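Local coordinates for anthranilate-CoA ligase (Stigmatella aurantiaca, PDB 4WV3), which belongs to the ANL clan of AMP-binding enzymes, with a large N-terminal part of sheets and helices followed by a smaller C-terminal domain, at residues Ser4-Tyr9 / Tyr192-Gln197; Asp14-Asn19 / Met36-Val41; Asn50-Leu55 / Val81-Ile86; Val63-Leu68 / Val74-Gly79; Ser237-Pro242 / Ser256-Thr261. One frame throughout, in Å; residues are numbered along the deposited sequence.

How the contacts relate
No contact has a hydrogen bond between its segments; packing is mainly apolar, with an amide over a ring in contact 2. Contacts 2 and 4 are core, every touching residue being buried; contact 4 sets strand 62-66 against helix 71-83. Contact 3 takes the far end of that helix and joins it to helix 38-54, reaching the surface at K53. Contact 2 uses the start of helix 38-54 and adds a capping box. Contacts 2 and 5 both reach the mixed sheet, contact 5 by way of strand 237-239. Contact 1 lays an otherwise exposed N-terminal loop on helix 191-204. Contacts 2 and 3 are tied by a salt bridge between E17 and K82, whereas contacts 4 and 5 meet through V74 and L240.

Contact 1: Ser4-Tyr9 / Tyr192-Gln197; sequences SDLPLY and YPLTAQ
L6 approaches helix 191-204 end-on, its isobutyl fork spread against the outer corner of the P193 ring. CD2 of L6 lies 3.9 Å from P193 CG and CD1 of L6 lies 4.1 Å from the same P193 CG, so one ring carbon meets both methyls and the two side chains cross obliquely. The torsions account for this: with chi1 at -66° the L6 CG stands beside its backbone N, opposite the carbonyl carbon, and with chi2 at 172° CD1 continues the extended line from CA. CD1 thereby reaches a second partner, L194 CG, at 4.2 Å. The side chain of L194 leaves the helix at an angle, and its branch point comes nearer than its CB bond alone would suggest. The two backbones stay well apart, the CA atoms of L6 and P193 being 8.8 Å from each other, so the join is made by side chains. P193 sits in the first turn of the helix, a place where proline is readily accommodated because the missing N-H has no preceding turn to bond to; its carbonyl O still accepts from Q197 N at 3.0 Å. The covering segment is neither helix nor strand but part of the N-terminal arm ahead of helix 14-17, and it is tied down further along by backbone hydrogen bonding between L8 and R166. On the helix, Y192 and A196 pack against helix 221-234, while K190 also touches L6 and Y10 touches P193. The bound 5'-O-[(S)-[(2-aminobenzoyl)oxy](hydroxy)phosphoryl]adenosine is about 14 Å from the side chain of L194.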
# COMPACT_ATOMS: atom_id res chain seq x y z
N SER A 4 -9.35 24.13 -2.36
CA SER A 4 -10.05 25.38 -2.09
C SER A 4 -11.46 25.15 -1.55
O SER A 4 -12.06 26.05 -0.96
CB SER A 4 -10.09 26.25 -3.34
OG SER A 4 -10.57 25.52 -4.45
N ASP A 5 -11.99 23.95 -1.75
CA ASP A 5 -13.30 23.58 -1.22
C ASP A 5 -13.21 23.34 0.29
O ASP A 5 -14.21 23.43 1.00
CB ASP A 5 -13.87 22.36 -1.94
CG ASP A 5 -14.20 22.63 -3.39
OD1 ASP A 5 -14.42 23.81 -3.74
OD2 ASP A 5 -14.25 21.67 -4.18
N LEU A 6 -12.01 23.03 0.76
CA LEU A 6 -11.79 22.81 2.18
C LEU A 6 -11.64 24.14 2.91
O LEU A 6 -11.27 25.14 2.30
CB LEU A 6 -10.52 21.97 2.39
CG LEU A 6 -10.56 20.53 1.88
CD1 LEU A 6 -9.18 19.90 1.97
CD2 LEU A 6 -11.57 19.71 2.68
N PRO A 7 -11.94 24.16 4.22
CA PRO A 7 -11.64 25.35 5.01
C PRO A 7 -10.13 25.54 5.11
O PRO A 7 -9.39 24.55 5.13
CB PRO A 7 -12.23 25.01 6.38
CG PRO A 7 -12.29 23.52 6.42
CD PRO A 7 -12.59 23.11 5.01
N LEU A 8 -9.67 26.79 5.17
CA LEU A 8 -8.24 27.09 5.23
C LEU A 8 -7.59 26.40 6.42
O LEU A 8 -6.46 25.91 6.33
CB LEU A 8 -8.01 28.60 5.30
CG LEU A 8 -6.56 29.06 5.18
CD1 LEU A 8 -5.98 28.67 3.82
CD2 LEU A 8 -6.45 30.56 5.41
N TYR A 9 -8.31 26.35 7.53
CA TYR A 9 -7.86 25.61 8.71
C TYR A 9 -8.66 24.32 8.85
O TYR A 9 -9.85 24.34 9.17
CB TYR A 9 -7.98 26.47 9.96
CG TYR A 9 -6.96 27.58 10.03
CD1 TYR A 9 -7.19 28.81 9.41
CD2 TYR A 9 -5.76 27.41 10.70
CE1 TYR A 9 -6.26 29.82 9.47
CE2 TYR A 9 -4.81 28.42 10.75
CZ TYR A 9 -5.07 29.62 10.14
OH TYR A 9 -4.14 30.63 10.20
N TYR A 192 -6.20 13.89 3.13
CA TYR A 192 -7.08 12.81 3.57
C TYR A 192 -8.52 12.88 3.03
O TYR A 192 -9.01 11.91 2.46
CB TYR A 192 -7.03 12.65 5.09
CG TYR A 192 -5.74 12.03 5.58
CD1 TYR A 192 -5.70 10.70 6.00
CD2 TYR A 192 -4.56 12.76 5.60
CE1 TYR A 192 -4.53 10.13 6.43
CE2 TYR A 192 -3.38 12.19 6.04
CZ TYR A 192 -3.37 10.87 6.45
OH TYR A 192 -2.20 10.30 6.89
N PRO A 193 -9.20 14.03 3.21
CA PRO A 193 -10.55 14.07 2.62
C PRO A 193 -10.49 14.18 1.09
O PRO A 193 -11.44 13.77 0.42
CB PRO A 193 -11.15 15.35 3.22
CG PRO A 193 -9.97 16.20 3.52
CD PRO A 193 -8.90 15.26 3.96
N LEU A 194 -9.39 14.70 0.56
CA LEU A 194 -9.23 14.84 -0.88
C LEU A 194 -9.12 13.48 -1.57
O LEU A 194 -9.83 13.22 -2.55
CB LEU A 194 -8.01 15.70 -1.21
CG LEU A 194 -8.20 17.21 -1.15
CD1 LEU A 194 -6.87 17.93 -1.37
CD2 LEU A 194 -9.22 17.65 -2.19
N THR A 195 -8.24 12.62 -1.07
CA THR A 195 -8.10 11.28 -1.63
C THR A 195 -9.37 10.46 -1.38
O THR A 195 -9.75 9.63 -2.21
CB THR A 195 -6.89 10.52 -1.04
OG1 THR A 195 -6.96 10.53 0.39
CG2 THR A 195 -5.59 11.17 -1.49
N ALA A 196 -10.01 10.70 -0.25
CA ALA A 196 -11.24 10.00 0.10
C ALA A 196 -12.37 10.34 -0.86
O ALA A 196 -13.22 9.50 -1.17
CB ALA A 196 -11.65 10.31 1.53
N GLN A 197 -12.36 11.58 -1.35
CA GLN A 197 -13.38 12.03 -2.28
C GLN A 197 -13.03 11.67 -3.72
O GLN A 197 -13.84 11.10 -4.44
CB GLN A 197 -13.59 13.54 -2.15
CG GLN A 197 -14.74 14.08 -2.99
CD GLN A 197 -16.09 13.58 -2.51
OE1 GLN A 197 -16.40 13.64 -1.32
NE2 GLN A 197 -16.89 13.07 -3.43

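Contact 2: Asp14-Asn19 / Met36-Val41; sequences DILERN and MTFRQV
A capping box starts helix 38-54, and just past it F38 and V41 receive L16 of helix 14-17 and N19 just beyond it. The box is reciprocal: Q40 N donates to T37 OG1 at 3.2 Å, and T37 N donates to Q40 OE1 at 2.9 Å. The first helical turn, held in this way, presents the F38 ring to the opposite segment. N19 comes over one face of that ring, its CB 4.0 Å above the plane and displaced toward the rim. Its amide plane is inclined 31° to the ring, and N19 ND2 lies 3.8 Å from F38 CE1. This amide nitrogen donates to W232 O and also to L16 O at 3.2 Å, the latter from above the carbonyl plane; two acceptors thus fix the rotation of the amide against the ring. L16 takes the ring edge instead: its CD1 lies near the ring plane, 3.9 Å from F38 CD1. A chi1 of 159° swings L16 CG away from its own backbone N, and the second methyl, CD2, meets V41 CG1 at 4.0 Å. W232 of helix 221-234 packs on L16, F38 and V41 alike. The arrangement is that of a strand-to-helix junction with a capping box, here where strand 35-37, outermost in the nine-stranded mixed sheet, turns into helix 38-54.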
# COMPACT_ATOMS: atom_id res chain seq x y z
N ASP A 14 -11.41 15.25 11.37
CA ASP A 14 -12.77 15.43 10.86
C ASP A 14 -13.23 14.20 10.08
O ASP A 14 -14.43 13.95 9.98
CB ASP A 14 -12.86 16.68 9.99
CG ASP A 14 -14.26 16.93 9.48
OD1 ASP A 14 -15.10 17.42 10.27
OD2 ASP A 14 -14.53 16.64 8.30
N ILE A 15 -12.28 13.46 9.52
CA ILE A 15 -12.57 12.20 8.83
C ILE A 15 -13.39 11.29 9.74
O ILE A 15 -14.34 10.64 9.30
CB ILE A 15 -11.27 11.49 8.41
CG1 ILE A 15 -10.56 12.29 7.31
CG2 ILE A 15 -11.55 10.08 7.92
CD1 ILE A 15 -11.34 12.37 6.01
N LEU A 16 -13.03 11.27 11.02
CA LEU A 16 -13.78 10.54 12.03
C LEU A 16 -14.94 11.37 12.56
O LEU A 16 -16.05 10.87 12.72
CB LEU A 16 -12.85 10.16 13.19
CG LEU A 16 -13.51 9.83 14.53
CD1 LEU A 16 -14.34 8.55 14.44
CD2 LEU A 16 -12.46 9.72 15.63
N GLU A 17 -14.69 12.65 12.82
CA GLU A 17 -15.65 13.50 13.52
C GLU A 17 -16.77 14.08 12.66
O GLU A 17 -17.65 14.78 13.16
CB GLU A 17 -14.92 14.61 14.28
CG GLU A 17 -14.04 14.10 15.41
CD GLU A 17 -13.47 15.22 16.26
OE1 GLU A 17 -13.76 16.40 15.98
OE2 GLU A 17 -12.72 14.91 17.22
N ARG A 18 -16.74 13.80 11.36
CA ARG A 18 -17.83 14.22 10.48
C ARG A 18 -19.00 13.24 10.61
O ARG A 18 -20.07 13.46 10.04
CB ARG A 18 -17.37 14.32 9.02
CG ARG A 18 -17.01 12.98 8.39
CD ARG A 18 -16.21 13.16 7.11
NE ARG A 18 -17.02 13.64 5.99
CZ ARG A 18 -17.07 14.90 5.58
NH1 ARG A 18 -16.35 15.83 6.20
NH2 ARG A 18 -17.83 15.24 4.55
N ASN A 19 -18.78 12.17 11.36
CA ASN A 19 -19.80 11.16 11.60
C ASN A 19 -20.52 11.39 12.92
O ASN A 19 -21.60 10.85 13.15
CB ASN A 19 -19.19 9.76 11.59
CG ASN A 19 -18.59 9.41 10.25
OD1 ASN A 19 -19.30 9.10 9.30
ND2 ASN A 19 -17.26 9.45 10.16
N MET A 36 -15.68 -1.37 18.14
CA MET A 36 -15.90 -0.02 18.63
C MET A 36 -16.89 0.76 17.77
O MET A 36 -16.95 0.58 16.55
CB MET A 36 -14.58 0.74 18.72
CG MET A 36 -13.52 0.06 19.57
SD MET A 36 -12.07 1.10 19.84
CE MET A 36 -12.77 2.38 20.88
N THR A 37 -17.66 1.63 18.41
CA THR A 37 -18.53 2.55 17.70
C THR A 37 -17.76 3.82 17.40
O THR A 37 -16.67 4.02 17.93
CB THR A 37 -19.79 2.89 18.52
OG1 THR A 37 -19.41 3.65 19.68
CG2 THR A 37 -20.50 1.62 18.96
N PHE A 38 -18.33 4.69 16.57
CA PHE A 38 -17.68 5.95 16.24
C PHE A 38 -17.48 6.83 17.47
O PHE A 38 -16.49 7.55 17.58
CB PHE A 38 -18.48 6.71 15.18
CG PHE A 38 -18.34 6.15 13.79
CD1 PHE A 38 -17.28 6.52 12.98
CD2 PHE A 38 -19.28 5.26 13.29
CE1 PHE A 38 -17.15 6.00 11.71
CE2 PHE A 38 -19.16 4.74 12.01
CZ PHE A 38 -18.09 5.12 11.22
N ARG A 39 -18.43 6.76 18.40
CA ARG A 39 -18.33 7.52 19.65
C ARG A 39 -17.20 6.99 20.52
O ARG A 39 -16.44 7.77 21.09
CB ARG A 39 -19.66 7.47 20.41
CG ARG A 39 -19.63 8.18 21.76
CD ARG A 39 -19.23 9.64 21.60
NE ARG A 39 -20.20 10.40 20.82
CZ ARG A 39 -19.99 11.62 20.35
NH1 ARG A 39 -18.83 12.22 20.56
NH2 ARG A 39 -20.94 12.24 19.65
N GLN A 40 -17.10 5.67 20.61
CA GLN A 40 -16.06 5.03 21.41
C GLN A 40 -14.67 5.30 20.86
O GLN A 40 -13.72 5.52 21.61
CB GLN A 40 -16.31 3.53 21.51
CG GLN A 40 -17.54 3.17 22.32
CD GLN A 40 -17.90 1.70 22.23
OE1 GLN A 40 -17.60 1.04 21.24
NE2 GLN A 40 -18.56 1.19 23.26
N VAL A 41 -14.55 5.29 19.53
CA VAL A 41 -13.29 5.60 18.88
C VAL A 41 -12.90 7.05 19.15
O VAL A 41 -11.75 7.36 19.45
CB VAL A 41 -13.36 5.37 17.35
CG1 VAL A 41 -12.11 5.88 16.67
CG2 VAL A 41 -13.57 3.89 17.06

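Contact 3: Asn50-Leu55 / Val81-Ile86; sequences NALKGL and VKLGAI
K82 NZ is gripped by several oxygens, E17 OE2 in a salt bridge, N46 OD1 in a hydrogen bond and L159 O in a weak one, while the next residue, L83, turns to K53 and L52. L83 makes the contact with both methyls. Its CD1 lies 3.6 Å from K53 CG and 3.8 Å from K53 CD, and its CD2 lies 3.7 Å from L52 CB. K53 therefore contributes its aliphatic stem. Bends at chi3 (77°) and chi4 (68°) curl that chain round the methyl, bringing K53 NZ to 4.0 Å from L83 CD1. With chi1 at -159°, L83 points CG away from its backbone N and across to the other helix. Directly behind it, G84 ends helix 71-83 in a Schellman motif, with positive phi and two bonds back into the last turn, one of them G84 N to V81 O at 3.0 Å. Two helix C-termini thus meet here, those of 38-54 and 71-83. L52 also packs on I80 of the second helix, on W151 of helix 148-152 and on V110 of strand 110-114, and beyond G84 the chain enters strand 86-89, at one side of the five-stranded parallel sheet, where I86 pairs with V63.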
# COMPACT_ATOMS: atom_id res chain seq x y z
N ASN A 50 -5.15 13.76 24.87
CA ASN A 50 -4.91 14.33 26.19
C ASN A 50 -3.71 13.70 26.89
O ASN A 50 -2.93 14.38 27.55
CB ASN A 50 -6.15 14.20 27.07
CG ASN A 50 -7.23 15.21 26.73
OD1 ASN A 50 -6.93 16.37 26.43
ND2 ASN A 50 -8.48 14.78 26.76
N ALA A 51 -3.57 12.38 26.74
CA ALA A 51 -2.47 11.66 27.37
C ALA A 51 -1.13 12.05 26.76
O ALA A 51 -0.11 12.07 27.46
CB ALA A 51 -2.69 10.16 27.26
N LEU A 52 -1.13 12.35 25.47
CA LEU A 52 0.08 12.79 24.79
C LEU A 52 0.52 14.17 25.26
O LEU A 52 1.71 14.48 25.31
CB LEU A 52 -0.13 12.79 23.27
CG LEU A 52 -0.19 11.41 22.61
CD1 LEU A 52 -0.73 11.51 21.19
CD2 LEU A 52 1.18 10.75 22.62
N LYS A 53 -0.46 15.01 25.62
CA LYS A 53 -0.16 16.33 26.18
C LYS A 53 0.56 16.19 27.51
O LYS A 53 1.44 16.99 27.84
CB LYS A 53 -1.44 17.14 26.37
CG LYS A 53 -2.22 17.39 25.09
CD LYS A 53 -3.48 18.20 25.35
CE LYS A 53 -3.16 19.67 25.55
NZ LYS A 53 -2.68 20.30 24.29
N GLY A 54 0.20 15.16 28.27
CA GLY A 54 0.84 14.88 29.53
C GLY A 54 2.28 14.45 29.34
O GLY A 54 3.12 14.63 30.22
N LEU A 55 2.57 13.89 28.17
CA LEU A 55 3.93 13.49 27.82
C LEU A 55 4.67 14.64 27.13
O LEU A 55 5.82 14.49 26.73
CB LEU A 55 3.92 12.25 26.92
CG LEU A 55 3.29 10.99 27.53
CD1 LEU A 55 3.44 9.80 26.59
CD2 LEU A 55 3.90 10.68 28.89
N VAL A 81 -3.28 12.95 15.39
CA VAL A 81 -3.68 13.91 14.36
C VAL A 81 -4.49 15.07 14.93
O VAL A 81 -4.25 16.23 14.59
CB VAL A 81 -4.48 13.22 13.23
CG1 VAL A 81 -5.09 14.25 12.29
CG2 VAL A 81 -3.58 12.25 12.47
N LYS A 82 -5.44 14.76 15.80
CA LYS A 82 -6.29 15.78 16.41
C LYS A 82 -5.48 16.77 17.25
O LYS A 82 -5.83 17.94 17.36
CB LYS A 82 -7.37 15.13 17.28
CG LYS A 82 -8.36 16.12 17.88
CD LYS A 82 -9.55 15.41 18.49
CE LYS A 82 -10.55 16.41 19.05
NZ LYS A 82 -11.78 15.74 19.54
N LEU A 83 -4.39 16.28 17.82
CA LEU A 83 -3.53 17.09 18.67
C LEU A 83 -2.67 18.04 17.84
O LEU A 83 -2.09 18.99 18.36
CB LEU A 83 -2.65 16.20 19.54
CG LEU A 83 -2.08 16.85 20.80
CD1 LEU A 83 -3.21 17.39 21.66
CD2 LEU A 83 -1.23 15.87 21.57
N GLY A 84 -2.60 17.77 16.54
CA GLY A 84 -1.77 18.56 15.65
C GLY A 84 -0.38 17.97 15.53
O GLY A 84 0.49 18.53 14.86
N ALA A 85 -0.17 16.83 16.18
CA ALA A 85 1.10 16.13 16.11
C ALA A 85 1.17 15.27 14.86
O ALA A 85 0.15 15.03 14.21
CB ALA A 85 1.30 15.28 17.36
N ILE A 86 2.36 14.82 14.51
CA ILE A 86 2.56 14.06 13.28
C ILE A 86 2.62 12.55 13.54
O ILE A 86 3.56 12.05 14.17
CB ILE A 86 3.84 14.51 12.54
CG1 ILE A 86 3.76 16.01 12.24
CG2 ILE A 86 4.03 13.71 11.26
CD1 ILE A 86 4.97 16.55 11.52

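Contact 4: Val63-Leu68 / Val74-Gly79; sequences VGLLTL and VTSFFG
Between 63-68 and 74-79 the backbones come nearest at L65 and S76, whose CA atoms are 7.5 Å apart, a spacing bridged by the side chain of L65. Its chi1 of 180° extends CG away from the backbone N, straight at the helix, and the two methyls divide the helix surface between them. CD1 of L65 rests on S76 CB at 3.8 Å. CD2 of L65 lies 4.1 Å from the backbone F77 N and 4.2 Å from F77 CB, so it lies against the stem of the phenylalanine, and the two side chains cross at about a right angle. This is the packing inside a beta-alpha-beta unit formed by strand 62-66, helix 71-83 and strand 86-89; backbone hydrogen bonds join V63 and L65 to V88 on one neighbouring strand, and G64 to V110 and I112 on the other. S76 turns OG beside its own backbone N (chi1 -65°), where it bonds E72 O one turn back and leaves its CB to the leucine. The F77 ring meets W73 with planes about 15° apart. Its CD2 also stands 4.0 Å above one face of the F78 ring, toward the rim, while V74 CG1 meets the edge of that ring.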
# COMPACT_ATOMS: atom_id res chain seq x y z
N VAL A 63 5.02 11.44 16.40
CA VAL A 63 4.75 10.39 17.37
C VAL A 63 4.83 9.03 16.70
O VAL A 63 4.20 8.79 15.67
CB VAL A 63 3.36 10.55 18.02
CG1 VAL A 63 3.13 9.47 19.06
CG2 VAL A 63 3.22 11.94 18.63
N GLY A 64 5.62 8.13 17.28
CA GLY A 64 5.82 6.81 16.72
C GLY A 64 4.65 5.87 16.97
O GLY A 64 4.18 5.74 18.10
N LEU A 65 4.17 5.23 15.91
CA LEU A 65 3.08 4.28 16.02
C LEU A 65 3.47 2.95 15.38
O LEU A 65 3.38 2.78 14.16
CB LEU A 65 1.81 4.83 15.37
CG LEU A 65 0.56 3.94 15.40
CD1 LEU A 65 0.25 3.50 16.82
CD2 LEU A 65 -0.63 4.67 14.79
N LEU A 66 3.92 2.01 16.21
CA LEU A 66 4.36 0.71 15.72
C LEU A 66 3.59 -0.43 16.38
O LEU A 66 4.03 -0.99 17.39
CB LEU A 66 5.87 0.54 15.96
CG LEU A 66 6.51 -0.75 15.45
CD1 LEU A 66 6.34 -0.89 13.95
CD2 LEU A 66 7.98 -0.80 15.83
N THR A 67 2.44 -0.77 15.82
CA THR A 67 1.63 -1.86 16.35
C THR A 67 0.79 -2.53 15.27
O THR A 67 0.72 -2.04 14.14
CB THR A 67 0.72 -1.38 17.50
OG1 THR A 67 -0.07 -2.48 17.98
CG2 THR A 67 -0.21 -0.27 17.03
N LEU A 68 0.17 -3.65 15.62
CA LEU A 68 -0.63 -4.42 14.68
C LEU A 68 -1.90 -3.67 14.27
O LEU A 68 -2.33 -2.75 14.96
CB LEU A 68 -1.02 -5.76 15.31
CG LEU A 68 0.11 -6.58 15.93
CD1 LEU A 68 -0.45 -7.78 16.68
CD2 LEU A 68 1.09 -7.02 14.86
N VAL A 74 -5.82 2.67 15.45
CA VAL A 74 -6.70 3.72 14.96
C VAL A 74 -6.87 4.86 15.96
O VAL A 74 -6.74 6.04 15.61
CB VAL A 74 -8.09 3.17 14.58
CG1 VAL A 74 -9.00 4.30 14.15
CG2 VAL A 74 -7.96 2.14 13.48
N THR A 75 -7.17 4.52 17.21
CA THR A 75 -7.38 5.52 18.25
C THR A 75 -6.11 6.33 18.52
O THR A 75 -6.17 7.52 18.81
CB THR A 75 -7.89 4.90 19.56
OG1 THR A 75 -7.00 3.87 19.99
CG2 THR A 75 -9.28 4.31 19.36
N SER A 76 -4.96 5.68 18.40
CA SER A 76 -3.68 6.37 18.55
C SER A 76 -3.48 7.34 17.40
O SER A 76 -3.08 8.48 17.60
CB SER A 76 -2.52 5.37 18.60
OG SER A 76 -2.60 4.56 19.76
N PHE A 77 -3.78 6.88 16.19
CA PHE A 77 -3.62 7.69 14.98
C PHE A 77 -4.43 8.98 15.05
O PHE A 77 -3.89 10.07 14.85
CB PHE A 77 -4.01 6.88 13.74
CG PHE A 77 -3.84 7.64 12.45
CD1 PHE A 77 -2.61 7.69 11.82
CD2 PHE A 77 -4.91 8.30 11.87
CE1 PHE A 77 -2.45 8.38 10.63
CE2 PHE A 77 -4.76 8.99 10.69
CZ PHE A 77 -3.52 9.04 10.07
N PHE A 78 -5.72 8.86 15.32
CA PHE A 78 -6.59 10.03 15.38
C PHE A 78 -6.35 10.86 16.64
O PHE A 78 -6.67 12.05 16.67
CB PHE A 78 -8.06 9.63 15.25
CG PHE A 78 -8.48 9.37 13.84
CD1 PHE A 78 -8.72 10.41 12.97
CD2 PHE A 78 -8.63 8.07 13.38
CE1 PHE A 78 -9.10 10.18 11.66
CE2 PHE A 78 -9.02 7.83 12.07
CZ PHE A 78 -9.26 8.88 11.21
N GLY A 79 -5.78 10.24 17.67
CA GLY A 79 -5.39 10.96 18.86
C GLY A 79 -4.22 11.89 18.56
O GLY A 79 -4.17 13.02 19.05

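Contact 5: Ser237-Pro242 / Ser256-Thr261; sequences SCVLFP and SRFKPT
V239 leaves its strand with CB aimed at F258, the CA atoms of V239 and F258 being 7.2 Å apart, and there splits into two methyls with different duties. CG1, set opposite the backbone N by a chi1 of -180°, runs to the root of the aromatic ring: it is 4.0 Å from F258 CG and equally 4.0 Å from F258 CD2. CG2, beside the backbone N, lies 3.9 Å from F258 CB and reaches P260 CB more loosely at 4.4 Å. Both methyls thus lie against one side of the phenylalanine stem, CG1 reaching on to the start of the ring. R257 CG lies 4.0 Å above one face of the F258 ring. Between the two residues that meet V239, the chain leaves the helix at K259, whose phi is positive (52°). The lysine side chain folds back so that NZ donates to S256 O at 3.0 Å, almost in line with the carbonyl bond (172°), while R211 NH1 binds F258 O. F213 of the adjacent strand touches both V239 and P260. Strand 237-239, helix 248-258 and strand 262-265 run in succession, and the two strands are parallel with 211-214 between them in the mixed sheet: a beta-alpha-beta crossover that skips one strand.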
# COMPACT_ATOMS: atom_id res chain seq x y z
N SER A 237 -18.10 1.21 7.73
CA SER A 237 -17.30 0.55 8.76
C SER A 237 -16.09 -0.15 8.13
O SER A 237 -16.02 -0.31 6.92
CB SER A 237 -18.15 -0.46 9.52
OG SER A 237 -18.69 -1.44 8.65
N CYS A 238 -15.15 -0.56 8.98
CA CYS A 238 -13.94 -1.23 8.50
C CYS A 238 -13.58 -2.44 9.35
O CYS A 238 -13.98 -2.54 10.51
CB CYS A 238 -12.76 -0.25 8.45
SG CYS A 238 -12.25 0.39 10.07
N VAL A 239 -12.82 -3.36 8.76
CA VAL A 239 -12.39 -4.58 9.45
C VAL A 239 -10.87 -4.65 9.49
O VAL A 239 -10.20 -4.54 8.47
CB VAL A 239 -12.95 -5.84 8.75
CG1 VAL A 239 -12.49 -7.09 9.48
CG2 VAL A 239 -14.47 -5.77 8.68
N LEU A 240 -10.32 -4.85 10.69
CA LEU A 240 -8.87 -4.87 10.88
C LEU A 240 -8.34 -6.26 11.24
O LEU A 240 -8.81 -6.89 12.19
CB LEU A 240 -8.47 -3.86 11.96
CG LEU A 240 -8.97 -2.43 11.74
CD1 LEU A 240 -8.54 -1.52 12.89
CD2 LEU A 240 -8.49 -1.87 10.41
N PHE A 241 -7.36 -6.72 10.47
CA PHE A 241 -6.78 -8.04 10.67
C PHE A 241 -5.35 -7.93 11.21
O PHE A 241 -4.44 -7.55 10.48
CB PHE A 241 -6.79 -8.82 9.36
CG PHE A 241 -6.19 -10.20 9.45
CD1 PHE A 241 -6.89 -11.24 10.04
CD2 PHE A 241 -4.92 -10.45 8.95
CE1 PHE A 241 -6.34 -12.50 10.12
CE2 PHE A 241 -4.37 -11.71 9.04
CZ PHE A 241 -5.08 -12.74 9.62
N PRO A 242 -5.17 -8.26 12.50
CA PRO A 242 -3.88 -8.11 13.19
C PRO A 242 -2.90 -9.24 12.89
O PRO A 242 -1.69 -9.06 13.07
CB PRO A 242 -4.28 -8.14 14.66
CG PRO A 242 -5.48 -9.03 14.69
CD PRO A 242 -6.22 -8.78 13.40
N SER A 256 -15.56 -14.09 5.85
CA SER A 256 -16.76 -14.85 6.19
C SER A 256 -17.37 -14.38 7.51
O SER A 256 -18.59 -14.22 7.61
CB SER A 256 -16.45 -16.35 6.26
OG SER A 256 -16.14 -16.86 4.98
N ARG A 257 -16.53 -14.16 8.51
CA ARG A 257 -17.01 -13.80 9.84
C ARG A 257 -17.57 -12.39 9.92
O ARG A 257 -18.70 -12.19 10.36
CB ARG A 257 -15.90 -13.98 10.88
CG ARG A 257 -16.29 -13.52 12.28
CD ARG A 257 -15.23 -13.86 13.31
NE ARG A 257 -15.10 -15.30 13.49
CZ ARG A 257 -15.80 -16.01 14.37
NH1 ARG A 257 -16.70 -15.42 15.14
NH2 ARG A 257 -15.61 -17.32 14.47
N PHE A 258 -16.78 -11.41 9.48
CA PHE A 258 -17.16 -10.00 9.63
C PHE A 258 -17.97 -9.46 8.46
O PHE A 258 -18.53 -8.37 8.53
CB PHE A 258 -15.93 -9.14 9.89
CG PHE A 258 -15.22 -9.46 11.17
CD1 PHE A 258 -15.68 -8.95 12.38
CD2 PHE A 258 -14.11 -10.29 11.18
CE1 PHE A 258 -15.03 -9.24 13.56
CE2 PHE A 258 -13.46 -10.59 12.37
CZ PHE A 258 -13.93 -10.07 13.56
N LYS A 259 -18.01 -10.23 7.37
CA LYS A 259 -18.83 -9.90 6.20
C LYS A 259 -18.62 -8.50 5.64
O LYS A 259 -19.55 -7.69 5.64
CB LYS A 259 -20.31 -10.11 6.53
CG LYS A 259 -20.69 -11.55 6.84
CD LYS A 259 -22.08 -11.63 7.46
CE LYS A 259 -22.55 -13.08 7.56
NZ LYS A 259 -21.54 -13.95 8.23
N PRO A 260 -17.40 -8.19 5.16
CA PRO A 260 -17.18 -6.89 4.54
C PRO A 260 -17.72 -6.87 3.12
O PRO A 260 -17.93 -7.93 2.53
CB PRO A 260 -15.66 -6.76 4.53
CG PRO A 260 -15.19 -8.17 4.40
CD PRO A 260 -16.17 -9.01 5.18
N THR A 261 -17.95 -5.68 2.57
CA THR A 261 -18.47 -5.56 1.21
C THR A 261 -17.36 -5.18 0.23
O THR A 261 -17.50 -5.38 -0.98
CB THR A 261 -19.60 -4.52 1.13
OG1 THR A 261 -19.13 -3.25 1.60
CG2 THR A 261 -20.78 -4.96 1.98